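Local coordinates for protein TlmII (Streptoalloteichus hindustanus, PDB 4HVM) that takes part in tallysomycin biosynthesis, has a condensation-domain fold, and may bind phosphopantetheine, at residues D57-A62 with L154-Q159; G224-A229 with Q456-P461; A246-W251 with D451-Q456. All coordinates share one frame; numbering follows the deposited sequence.

Read together, the three contacts illustrate how apolar chemistry adapts to depth in the fold; none has a hydrogen bond across it. Contact 1 lies some 39 Å, centre to centre, from contact 3 and on the opposite side of the chain's centre; it joins helices 49-62 and 147-161 by buried valine-valine and valine-alanine packing. Contacts 2 and 3 lie about 10 Å apart between centres and share helix 445-459, which meets helix 224-231 in the former and helix 241-255 in the latter. Contact 3 is buried, with a leucine and a tryptophan on a small alanine and the leucine's other methyl on a selenomethionine, whereas contact 2, at the surface, enlists the aliphatic part of an arginine beside its methyl groups.

Contact 1 of 3, residues D57-A62 with L154-Q159; sequences DEVLDA and LGAVWQ
The flat group met by Val59 is the backbone peptide linking Ala156 to Val157. CG2 of Val59 lies above the plane of this peptide, 3.5 Å from Ala156 O, and on the same helix comes within 3.6 Å of Val157 CA. No hydrogen bond crosses here; the attraction is van der Waals contact, methyl on methyl and methyl on the peptide.

The two methyls of Val59 divide the work. CG1 stands anti to the backbone N (chi1 175°) and reaches Ala156 CB at 4.1 Å, leaving CG2 to lie over the backbone and touch Val157 CG2 at 3.8 Å. The two valine side chains cross at about a right angle, and their alpha carbons are 6.0 Å apart. With an alanine here both methyls would be gone, which would probably open a gap beside Ala156 and over the peptide, and cost Val157 CG2 its nearest methyl contact from this helix.

In the condensation-domain fold, this pair belongs to the helical layer against a mixed beta sheet. Val157 also touches Leu52 and Ala56 of helix 49-62 and Leu136 of strand 133-141, while Ala156 meets Phe165; Leu154 and Trp158, on helix 147-161, touch Leu41 of strand 36-44.

Contact 2 of 3, residues G224-A229 with Q456-P461; sequences GSRWQA and QAVADP
Arg226 leaves its helix with CG anti to the backbone N, and a bend at chi2 (70°) then lays the CD methylene against CG2 of Val458 at 3.9 Å; a further bend at chi3 only directs the guanidinium end. Val458 holds CG1 anti to its own nitrogen (chi1 177°), and both methyls thereby face helix 224-231. The motif is a helix-to-helix contact on the surface of the second half of the condensation-domain fold. Helix 224-231 follows directly on strand 216-223, and helix 445-459 comes after strand 427-434, the antiparallel neighbour of that strand in the mixed sheet.

Ala229, one turn beyond Arg226, supplies the other half of the contact. Its CB reaches CG1 of Val458 at 3.7 Å and CG2 of the same valine at 4.1 Å, and thus bears on both branches. CG2 is shared in turn between the alanine methyl and the arginine chain, which crosses the valine obliquely. Only carbon atoms meet across the interface, and the charged end of Arg226 forms no bond with the facing segment.

Val458 lies in the last turn of its helix, just before Asp460 leaves helical geometry. That end is closed by Asp460 N donating to Gln456 O at 2.8 Å, with Pro461 leading on to a backbone bond with Arg315. Beside it Gln456 folds back, and its NE2 makes a weak hydrogen bond to Asp460 O, 3.4 Å long with an N-H...O angle of 145°.

Contact 3 of 3, residues A246-W251 with D451-Q456; sequences AALTAW and DAAMAQ
Leu248 and Ala453 mark the nearest backbone approach, 7.2 Å between alpha carbons, where the short helical segments 246-251 and 451-456 pass with axes 10.5 Å apart and run at 130° to each other, closer to antiparallel than to parallel. Ala453 is the small residue against which the larger ones pack. Its CB takes the branch CD2 of Leu248 at 3.7 Å and the six-membered part of the Trp251 indole, where CZ3 is nearest at 3.6 Å. The methyl comes at the ring obliquely. The same indole has the carbonyl oxygen Leu248 O in its plane, at the edge, about 3.5 Å from CE3, so that leucine and tryptophan, one turn apart on helix 241-255, adjoin each other as well as the alanine.

The other branch of Leu248 serves a different partner. With CG beside the backbone N, chi1 (-72°) points the leucine across to helix 445-459, and the extended chi2 carries CD1 on to CG of Met454, a selenomethionine in this crystal, at 3.6 Å. Those two side chains meet aslant.

In the condensation-domain fold, of the CoA-dependent acyltransferase type, helix 445-459 packs both on another helix and on the sheet. Met454 shows the second task plainly, touching Leu220 and Val222 of strand 216-223 and also Leu230 of helix 224-231. Helix 314-330 also adjoins, its Phe314 meeting Leu248 and its Leu317 meeting Trp251. Leu465, from the segment following helix 445-459, touches Leu248 and Trp251 as well.

Contact 1 of 3, residues D57-A62 with L154-Q159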
# COMPACT_ATOMS: atom_id res chain seq x y z
N ASP A 57 18.73 1.02 16.22
CA ASP A 57 18.72 2.26 16.99
C ASP A 57 19.35 3.40 16.20
O ASP A 57 18.92 4.54 16.29
CB ASP A 57 19.47 2.07 18.31
CG ASP A 57 18.71 1.19 19.29
OD1 ASP A 57 17.46 1.26 19.31
OD2 ASP A 57 19.36 0.43 20.04
N GLU A 58 20.38 3.06 15.43
CA GLU A 58 21.08 4.05 14.61
C GLU A 58 20.17 4.61 13.52
O GLU A 58 20.18 5.81 13.25
CB GLU A 58 22.33 3.42 13.99
CG GLU A 58 23.14 4.35 13.10
CD GLU A 58 24.38 3.68 12.53
OE1 GLU A 58 24.79 2.64 13.08
OE2 GLU A 58 24.93 4.19 11.54
N VAL A 59 19.38 3.73 12.92
CA VAL A 59 18.45 4.13 11.87
C VAL A 59 17.28 4.92 12.45
O VAL A 59 16.84 5.91 11.86
CB VAL A 59 17.92 2.91 11.09
CG1 VAL A 59 16.86 3.33 10.09
CG2 VAL A 59 19.07 2.21 10.38
N LEU A 60 16.79 4.49 13.61
CA LEU A 60 15.71 5.20 14.30
C LEU A 60 16.13 6.61 14.68
O LEU A 60 15.29 7.51 14.81
CB LEU A 60 15.26 4.43 15.55
CG LEU A 60 14.49 3.13 15.31
CD1 LEU A 60 14.09 2.48 16.63
CD2 LEU A 60 13.27 3.38 14.42
N ASP A 61 17.43 6.80 14.86
CA ASP A 61 17.98 8.11 15.21
C ASP A 61 18.14 8.98 13.97
O ASP A 61 17.74 10.14 13.97
CB ASP A 61 19.33 7.94 15.92
CG ASP A 61 20.05 9.26 16.12
OD1 ASP A 61 19.84 9.90 17.18
OD2 ASP A 61 20.83 9.66 15.24
N ALA A 62 18.72 8.40 12.93
CA ALA A 62 19.05 9.14 11.71
C ALA A 62 17.82 9.65 10.98
O ALA A 62 17.90 10.61 10.22
CB ALA A 62 19.90 8.28 10.79
N LEU A 154 13.82 -0.90 6.51
CA LEU A 154 14.33 -2.23 6.81
C LEU A 154 15.69 -2.46 6.14
O LEU A 154 16.59 -3.06 6.73
CB LEU A 154 13.35 -3.31 6.36
CG LEU A 154 12.06 -3.45 7.17
CD1 LEU A 154 11.16 -4.53 6.59
CD2 LEU A 154 12.38 -3.75 8.62
N GLY A 155 15.83 -1.97 4.91
CA GLY A 155 17.08 -2.08 4.19
C GLY A 155 18.17 -1.25 4.85
O GLY A 155 19.33 -1.66 4.90
N ALA A 156 17.78 -0.08 5.35
CA ALA A 156 18.72 0.83 5.99
C ALA A 156 19.32 0.24 7.27
O ALA A 156 20.47 0.50 7.61
CB ALA A 156 18.05 2.17 6.29
N VAL A 157 18.52 -0.56 7.97
CA VAL A 157 18.99 -1.21 9.20
C VAL A 157 20.07 -2.23 8.89
O VAL A 157 21.09 -2.30 9.57
CB VAL A 157 17.83 -1.89 9.95
CG1 VAL A 157 18.36 -2.62 11.18
CG2 VAL A 157 16.78 -0.86 10.35
N TRP A 158 19.86 -3.03 7.84
CA TRP A 158 20.86 -4.00 7.42
C TRP A 158 22.11 -3.32 6.86
O TRP A 158 23.21 -3.85 6.97
CB TRP A 158 20.27 -4.98 6.40
CG TRP A 158 19.44 -6.05 7.03
CD1 TRP A 158 18.08 -6.20 6.94
CD2 TRP A 158 19.90 -7.13 7.86
NE1 TRP A 158 17.68 -7.31 7.65
CE2 TRP A 158 18.78 -7.89 8.22
CE3 TRP A 158 21.16 -7.52 8.32
CZ2 TRP A 158 18.87 -9.03 9.03
CZ3 TRP A 158 21.26 -8.64 9.12
CH2 TRP A 158 20.12 -9.38 9.47
N GLN A 159 21.92 -2.15 6.26
CA GLN A 159 23.05 -1.36 5.78
C GLN A 159 23.92 -0.90 6.95
O GLN A 159 25.15 -0.93 6.87
CB GLN A 159 22.57 -0.15 4.98
CG GLN A 159 22.19 -0.45 3.54
CD GLN A 159 21.93 0.80 2.72
OE1 GLN A 159 21.84 1.91 3.27
NE2 GLN A 159 21.81 0.65 1.41

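Contact 2 of 3, residues G224-A229 with Q456-P461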
# COMPACT_ATOMS: atom_id res chain seq x y z
N GLY A 224 6.82 -17.19 -10.12
CA GLY A 224 7.52 -15.94 -10.36
C GLY A 224 7.77 -15.64 -11.82
O GLY A 224 7.70 -14.49 -12.25
N SER A 225 8.07 -16.68 -12.59
CA SER A 225 8.33 -16.54 -14.01
C SER A 225 7.09 -16.04 -14.75
O SER A 225 7.19 -15.22 -15.66
CB SER A 225 8.79 -17.87 -14.59
OG SER A 225 9.11 -17.75 -15.96
N ARG A 226 5.93 -16.54 -14.35
CA ARG A 226 4.66 -16.14 -14.95
C ARG A 226 4.38 -14.67 -14.68
O ARG A 226 3.93 -13.93 -15.56
CB ARG A 226 3.52 -16.99 -14.40
CG ARG A 226 2.14 -16.57 -14.88
CD ARG A 226 1.95 -16.89 -16.35
NE ARG A 226 2.31 -18.27 -16.65
CZ ARG A 226 1.53 -19.32 -16.40
NH1 ARG A 226 0.34 -19.16 -15.84
NH2 ARG A 226 1.95 -20.55 -16.71
N TRP A 227 4.66 -14.24 -13.45
CA TRP A 227 4.43 -12.86 -13.06
C TRP A 227 5.34 -11.88 -13.80
O TRP A 227 4.92 -10.79 -14.18
CB TRP A 227 4.59 -12.69 -11.55
CG TRP A 227 4.27 -11.31 -11.05
CD1 TRP A 227 5.15 -10.33 -10.69
CD2 TRP A 227 2.96 -10.75 -10.88
NE1 TRP A 227 4.48 -9.21 -10.29
CE2 TRP A 227 3.13 -9.43 -10.40
CE3 TRP A 227 1.67 -11.23 -11.08
CZ2 TRP A 227 2.05 -8.60 -10.11
CZ3 TRP A 227 0.60 -10.40 -10.80
CH2 TRP A 227 0.80 -9.10 -10.32
N GLN A 228 6.59 -12.28 -14.01
CA GLN A 228 7.56 -11.42 -14.68
C GLN A 228 7.20 -11.20 -16.15
O GLN A 228 7.24 -10.07 -16.64
CB GLN A 228 8.98 -11.99 -14.55
CG GLN A 228 9.52 -11.91 -13.14
CD GLN A 228 9.55 -10.50 -12.61
OE1 GLN A 228 9.85 -9.55 -13.35
NE2 GLN A 228 9.22 -10.33 -11.34
N ALA A 229 6.85 -12.28 -16.84
CA ALA A 229 6.51 -12.20 -18.26
C ALA A 229 5.26 -11.35 -18.47
O ALA A 229 5.08 -10.74 -19.52
CB ALA A 229 6.31 -13.58 -18.83
N GLN A 456 -2.85 -17.11 -20.79
CA GLN A 456 -3.15 -16.69 -22.15
C GLN A 456 -2.41 -15.41 -22.52
O GLN A 456 -1.89 -15.29 -23.63
CB GLN A 456 -4.66 -16.49 -22.32
CG GLN A 456 -5.07 -16.11 -23.73
CD GLN A 456 -4.73 -17.18 -24.74
OE1 GLN A 456 -5.40 -18.21 -24.81
NE2 GLN A 456 -3.69 -16.95 -25.52
N ALA A 457 -2.36 -14.47 -21.59
CA ALA A 457 -1.74 -13.17 -21.85
C ALA A 457 -0.25 -13.29 -22.15
O ALA A 457 0.31 -12.48 -22.90
CB ALA A 457 -1.96 -12.23 -20.68
N VAL A 458 0.40 -14.29 -21.56
CA VAL A 458 1.82 -14.52 -21.80
C VAL A 458 2.02 -15.34 -23.06
O VAL A 458 2.95 -15.10 -23.84
CB VAL A 458 2.48 -15.22 -20.60
CG1 VAL A 458 3.94 -15.51 -20.88
CG2 VAL A 458 2.33 -14.38 -19.34
N ALA A 459 1.13 -16.31 -23.28
CA ALA A 459 1.22 -17.18 -24.45
C ALA A 459 0.99 -16.41 -25.74
O ALA A 459 1.81 -16.46 -26.65
CB ALA A 459 0.22 -18.31 -24.34
N ASP A 460 -0.13 -15.69 -25.80
CA ASP A 460 -0.49 -14.90 -26.97
C ASP A 460 -1.41 -13.74 -26.59
O ASP A 460 -2.63 -13.91 -26.48
CB ASP A 460 -1.17 -15.78 -28.03
CG ASP A 460 -1.25 -15.12 -29.39
OD1 ASP A 460 -0.93 -13.91 -29.51
OD2 ASP A 460 -1.64 -15.81 -30.35
N PRO A 461 -0.83 -12.56 -26.39
CA PRO A 461 -1.60 -11.38 -25.98
C PRO A 461 -2.56 -10.88 -27.06
O PRO A 461 -3.37 -9.99 -26.79
CB PRO A 461 -0.52 -10.34 -25.69
CG PRO A 461 0.65 -10.76 -26.51
CD PRO A 461 0.61 -12.26 -26.51

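Contact 3 of 3, residues A246-W251 with D451-Q456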
# COMPACT_ATOMS: atom_id res chain seq x y z
N ALA A 246 -5.20 -4.87 -13.02
CA ALA A 246 -6.37 -4.02 -13.21
C ALA A 246 -7.11 -4.34 -14.50
O ALA A 246 -8.34 -4.30 -14.54
CB ALA A 246 -5.97 -2.55 -13.18
N ALA A 247 -6.36 -4.67 -15.55
CA ALA A 247 -6.95 -5.01 -16.83
C ALA A 247 -7.69 -6.33 -16.77
O ALA A 247 -8.81 -6.45 -17.27
CB ALA A 247 -5.88 -5.06 -17.91
N LEU A 248 -7.07 -7.32 -16.14
CA LEU A 248 -7.63 -8.66 -16.06
C LEU A 248 -8.77 -8.76 -15.05
O LEU A 248 -9.73 -9.50 -15.26
CB LEU A 248 -6.55 -9.70 -15.75
CG LEU A 248 -5.57 -10.00 -16.89
CD1 LEU A 248 -4.52 -10.99 -16.45
CD2 LEU A 248 -6.32 -10.50 -18.12
N THR A 249 -8.68 -7.99 -13.97
CA THR A 249 -9.74 -7.94 -12.97
C THR A 249 -10.98 -7.29 -13.58
O THR A 249 -12.10 -7.77 -13.39
CB THR A 249 -9.32 -7.16 -11.72
OG1 THR A 249 -8.20 -7.81 -11.10
CG2 THR A 249 -10.47 -7.09 -10.73
N ALA A 250 -10.77 -6.20 -14.30
CA ALA A 250 -11.85 -5.50 -14.99
C ALA A 250 -12.47 -6.41 -16.05
O ALA A 250 -13.67 -6.37 -16.28
CB ALA A 250 -11.36 -4.22 -15.62
N TRP A 251 -11.63 -7.21 -16.69
CA TRP A 251 -12.09 -8.14 -17.71
C TRP A 251 -13.04 -9.19 -17.14
O TRP A 251 -14.11 -9.43 -17.69
CB TRP A 251 -10.91 -8.85 -18.38
CG TRP A 251 -11.31 -10.10 -19.12
CD1 TRP A 251 -11.89 -10.18 -20.35
CD2 TRP A 251 -11.14 -11.45 -18.66
NE1 TRP A 251 -12.09 -11.50 -20.69
CE2 TRP A 251 -11.64 -12.29 -19.67
CE3 TRP A 251 -10.62 -12.02 -17.50
CZ2 TRP A 251 -11.64 -13.68 -19.55
CZ3 TRP A 251 -10.61 -13.40 -17.38
CH2 TRP A 251 -11.12 -14.21 -18.40
N ASP A 451 -6.19 -16.74 -13.42
CA ASP A 451 -5.15 -17.74 -13.66
C ASP A 451 -5.08 -18.15 -15.13
O ASP A 451 -4.00 -18.21 -15.72
CB ASP A 451 -5.36 -18.96 -12.77
CG ASP A 451 -4.22 -19.94 -12.85
OD1 ASP A 451 -3.09 -19.53 -13.19
OD2 ASP A 451 -4.44 -21.14 -12.55
N ALA A 452 -6.24 -18.43 -15.71
CA ALA A 452 -6.31 -18.81 -17.12
C ALA A 452 -5.96 -17.63 -18.01
O ALA A 452 -5.25 -17.78 -19.00
CB ALA A 452 -7.69 -19.34 -17.45
N ALA A 453 -6.47 -16.46 -17.65
CA ALA A 453 -6.26 -15.26 -18.45
C ALA A 453 -4.79 -14.85 -18.46
O ALA A 453 -4.28 -14.39 -19.49
CB ALA A 453 -7.12 -14.12 -17.93
N MSE A 454 -4.11 -15.03 -17.33
CA MSE A 454 -2.69 -14.70 -17.24
C MSE A 454 -1.85 -15.59 -18.14
O MSE A 454 -0.97 -15.12 -18.86
CB MSE A 454 -2.20 -14.80 -15.80
CG MSE A 454 -2.46 -13.56 -14.97
SE MSE A 454 -1.74 -13.70 -13.17
CE MSE A 454 -2.90 -15.12 -12.53
N ALA A 455 -2.14 -16.89 -18.10
CA ALA A 455 -1.46 -17.86 -18.96
C ALA A 455 -1.63 -17.48 -20.43
O ALA A 455 -0.67 -17.52 -21.20
CB ALA A 455 -1.98 -19.26 -18.71
N GLN A 456 -2.85 -17.11 -20.79
CA GLN A 456 -3.15 -16.69 -22.15
C GLN A 456 -2.41 -15.41 -22.52
O GLN A 456 -1.89 -15.29 -23.63
CB GLN A 456 -4.66 -16.49 -22.32
CG GLN A 456 -5.07 -16.11 -23.73
CD GLN A 456 -4.73 -17.18 -24.74
OE1 GLN A 456 -5.40 -18.21 -24.81
NE2 GLN A 456 -3.69 -16.95 -25.52